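Side-chain contact in Cg9734-pa (Drosophila melanogaster, PDB 2BK9), which probably carries oxygen, and perhaps acts as a peroxidase, through a heme whose iron is held by two axial histidines: residues Q74-D79 / E83-I88. The protein carries 1 engineered substitution. Residues are numbered along the deposited sequence; the frame is centred on the assembly and turned at random.
Sequences QVLGQD and EKLDEI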
loop_
_atom_site.group_PDB
_atom_site.type_symbol
_atom_site.label_atom_id
_atom_site.label_comp_id
_atom_site.label_asym_id
_atom_site.label_seq_id
_atom_site.Cartn_x
_atom_site.Cartn_y
_atom_site.Cartn_z
ATOM N N GLN A 74 5.829 11.713 3.190
ATOM C CA GLN A 74 6.129 12.942 3.875
ATOM C C GLN A 74 7.485 12.966 4.553
ATOM O O GLN A 74 8.066 14.038 4.748
ATOM C CB GLN A 74 5.032 13.260 4.903
ATOM C CG GLN A 74 3.780 13.801 4.309
ATOM C CD GLN A 74 2.607 13.967 5.294
ATOM O OE1 GLN A 74 2.776 14.218 6.505
ATOM N NE2 GLN A 74 1.401 13.818 4.754
ATOM N N VAL A 75 8.001 11.822 5.004
ATOM C CA VAL A 75 9.253 11.799 5.736
ATOM C C VAL A 75 10.490 11.691 4.874
ATOM O O VAL A 75 11.600 11.841 5.342
ATOM C CB VAL A 75 9.266 10.666 6.799
ATOM C CG1 VAL A 75 8.032 10.728 7.639
ATOM C CG2 VAL A 75 9.477 9.319 6.193
ATOM N N LEU A 76 10.305 11.404 3.594
ATOM C CA LEU A 76 11.458 11.130 2.731
ATOM C C LEU A 76 12.430 12.291 2.573
ATOM O O LEU A 76 11.983 13.420 2.430
ATOM C CB LEU A 76 11.002 10.675 1.352
ATOM C CG LEU A 76 10.182 9.409 1.358
ATOM C CD1 LEU A 76 9.744 9.139 -0.079
ATOM C CD2 LEU A 76 10.901 8.192 1.933
ATOM N N GLY A 77 13.723 11.944 2.508
ATOM C CA GLY A 77 14.833 12.848 2.246
ATOM C C GLY A 77 15.256 13.715 3.371
ATOM O O GLY A 77 16.188 14.536 3.187
ATOM N N GLN A 78 14.570 13.598 4.516
ATOM C CA GLN A 78 14.897 14.377 5.695
ATOM C C GLN A 78 15.305 13.523 6.835
ATOM O O GLN A 78 15.072 12.323 6.839
ATOM C CB GLN A 78 13.688 15.111 6.091
ATOM C CG GLN A 78 13.235 16.039 4.976
ATOM C CD GLN A 78 14.238 17.144 4.667
ATOM O OE1 GLN A 78 14.610 17.382 3.477
ATOM N NE2 GLN A 78 14.687 17.826 5.706
ATOM N N ASP A 79 15.888 14.188 7.809
ATOM C CA ASP A 79 16.468 13.461 8.895
ATOM C C ASP A 79 15.390 12.657 9.576
ATOM O O ASP A 79 14.251 13.113 9.681
ATOM C CB ASP A 79 17.141 14.419 9.879
ATOM C CG ASP A 79 18.317 15.183 9.283
ATOM O OD1 ASP A 79 18.626 15.007 8.104
ATOM O OD2 ASP A 79 18.981 15.933 9.979
ATOM N N GLU A 83 14.089 5.808 10.345
ATOM C CA GLU A 83 13.460 5.539 11.635
ATOM C C GLU A 83 11.939 5.664 11.554
ATOM O O GLU A 83 11.201 4.836 12.077
ATOM C CB GLU A 83 14.003 6.511 12.684
ATOM C CG GLU A 83 15.481 6.363 12.974
ATOM C CD GLU A 83 16.451 7.165 12.093
ATOM O OE1 GLU A 83 16.141 7.571 10.958
ATOM O OE2 GLU A 83 17.585 7.408 12.589
ATOM N N LYS A 84 11.482 6.739 10.925
ATOM C CA LYS A 84 10.056 6.964 10.851
ATOM C C LYS A 84 9.372 5.934 9.964
ATOM O O LYS A 84 8.265 5.467 10.296
ATOM C CB LYS A 84 9.780 8.371 10.359
ATOM C CG LYS A 84 10.085 9.455 11.377
ATOM C CD LYS A 84 9.999 10.862 10.795
ATOM C CE LYS A 84 10.223 11.940 11.854
ATOM N NZ LYS A 84 9.246 11.984 12.917
ATOM N N LEU A 85 10.012 5.527 8.871
ATOM C CA LEU A 85 9.458 4.449 8.042
ATOM C C LEU A 85 9.389 3.139 8.808
ATOM O O LEU A 85 8.425 2.389 8.731
ATOM C CB LEU A 85 10.244 4.276 6.754
ATOM C CG LEU A 85 10.162 5.423 5.763
ATOM C CD1 LEU A 85 11.152 5.229 4.652
ATOM C CD2 LEU A 85 8.750 5.558 5.208
ATOM N N ASP A 86 10.453 2.835 9.550
ATOM C CA ASP A 86 10.473 1.609 10.324
ATOM C C ASP A 86 9.315 1.626 11.322
ATOM O O ASP A 86 8.635 0.601 11.521
ATOM C CB ASP A 86 11.790 1.410 11.036
ATOM C CG ASP A 86 11.865 0.040 11.635
ATOM O OD1 ASP A 86 12.134 -0.927 10.947
ATOM O OD2 ASP A 86 11.623 -0.138 12.826
ATOM N N GLU A 87 9.084 2.762 11.972
ATOM C CA GLU A 87 7.991 2.870 12.911
ATOM C C GLU A 87 6.656 2.644 12.223
ATOM O O GLU A 87 5.834 1.878 12.707
ATOM C CB GLU A 87 8.048 4.234 13.592
ATOM C CG GLU A 87 6.926 4.409 14.546
ATOM C CD GLU A 87 6.840 5.789 15.178
ATOM O OE1 GLU A 87 7.568 6.757 14.783
ATOM O OE2 GLU A 87 5.993 5.946 16.082
ATOM N N ILE A 88 6.397 3.381 11.160
ATOM C CA ILE A 88 5.116 3.309 10.464
ATOM C C ILE A 88 4.819 1.858 10.095
ATOM O O ILE A 88 3.728 1.338 10.331
ATOM C CB ILE A 88 5.130 4.223 9.240
ATOM C CG1 ILE A 88 5.124 5.713 9.669
ATOM C CG2 ILE A 88 3.995 3.906 8.311
ATOM C CD1 ILE A 88 5.522 6.661 8.569
#
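The carbonyl oxygen of Lys84 receives the backbone N-H of Ile88 at an O–N distance of 2.9 Å, one of the i to i+4 bonds of helix 81-96, from whose surface the Lys84 side chain reaches Val75 at the EF corner of the globin fold. The corner joins helix 56-75, which carries the axial ligand His61, to helix 81-96, which ends at the second axial ligand, His96. Val75 divides its two methyls between neighbouring residues of the facing helix, a split set by its chi1 of -50°, which turns CG1 to Lys84 and CG2 to Leu85. CG1 lies alongside the aliphatic part of the lysine, 3.7 Å from Lys84 CD. The lysine chain is extended from CB to CE, which lays CB and CD along Val75 CG1; it turns at chi4, -63°, which moves NZ alone. On the more buried side, Val75 CG2 rests against the branch of Leu85, 4.0 Å from Leu85 CD2. A type II turn from Val75 to Gln78, with Gly77 at a positive phi of 76°, then leads the chain out of helix 56-75. Leu85 also meets Ser72 and, from helix 125-143, His137 and Ile141, while Leu76 packs on Val6 and Ile9 of helix 3-17. The two leucines cross at nearly a right angle and meet through single methyls, Leu76 CD2 standing 4.0 Å from Leu85 CD1.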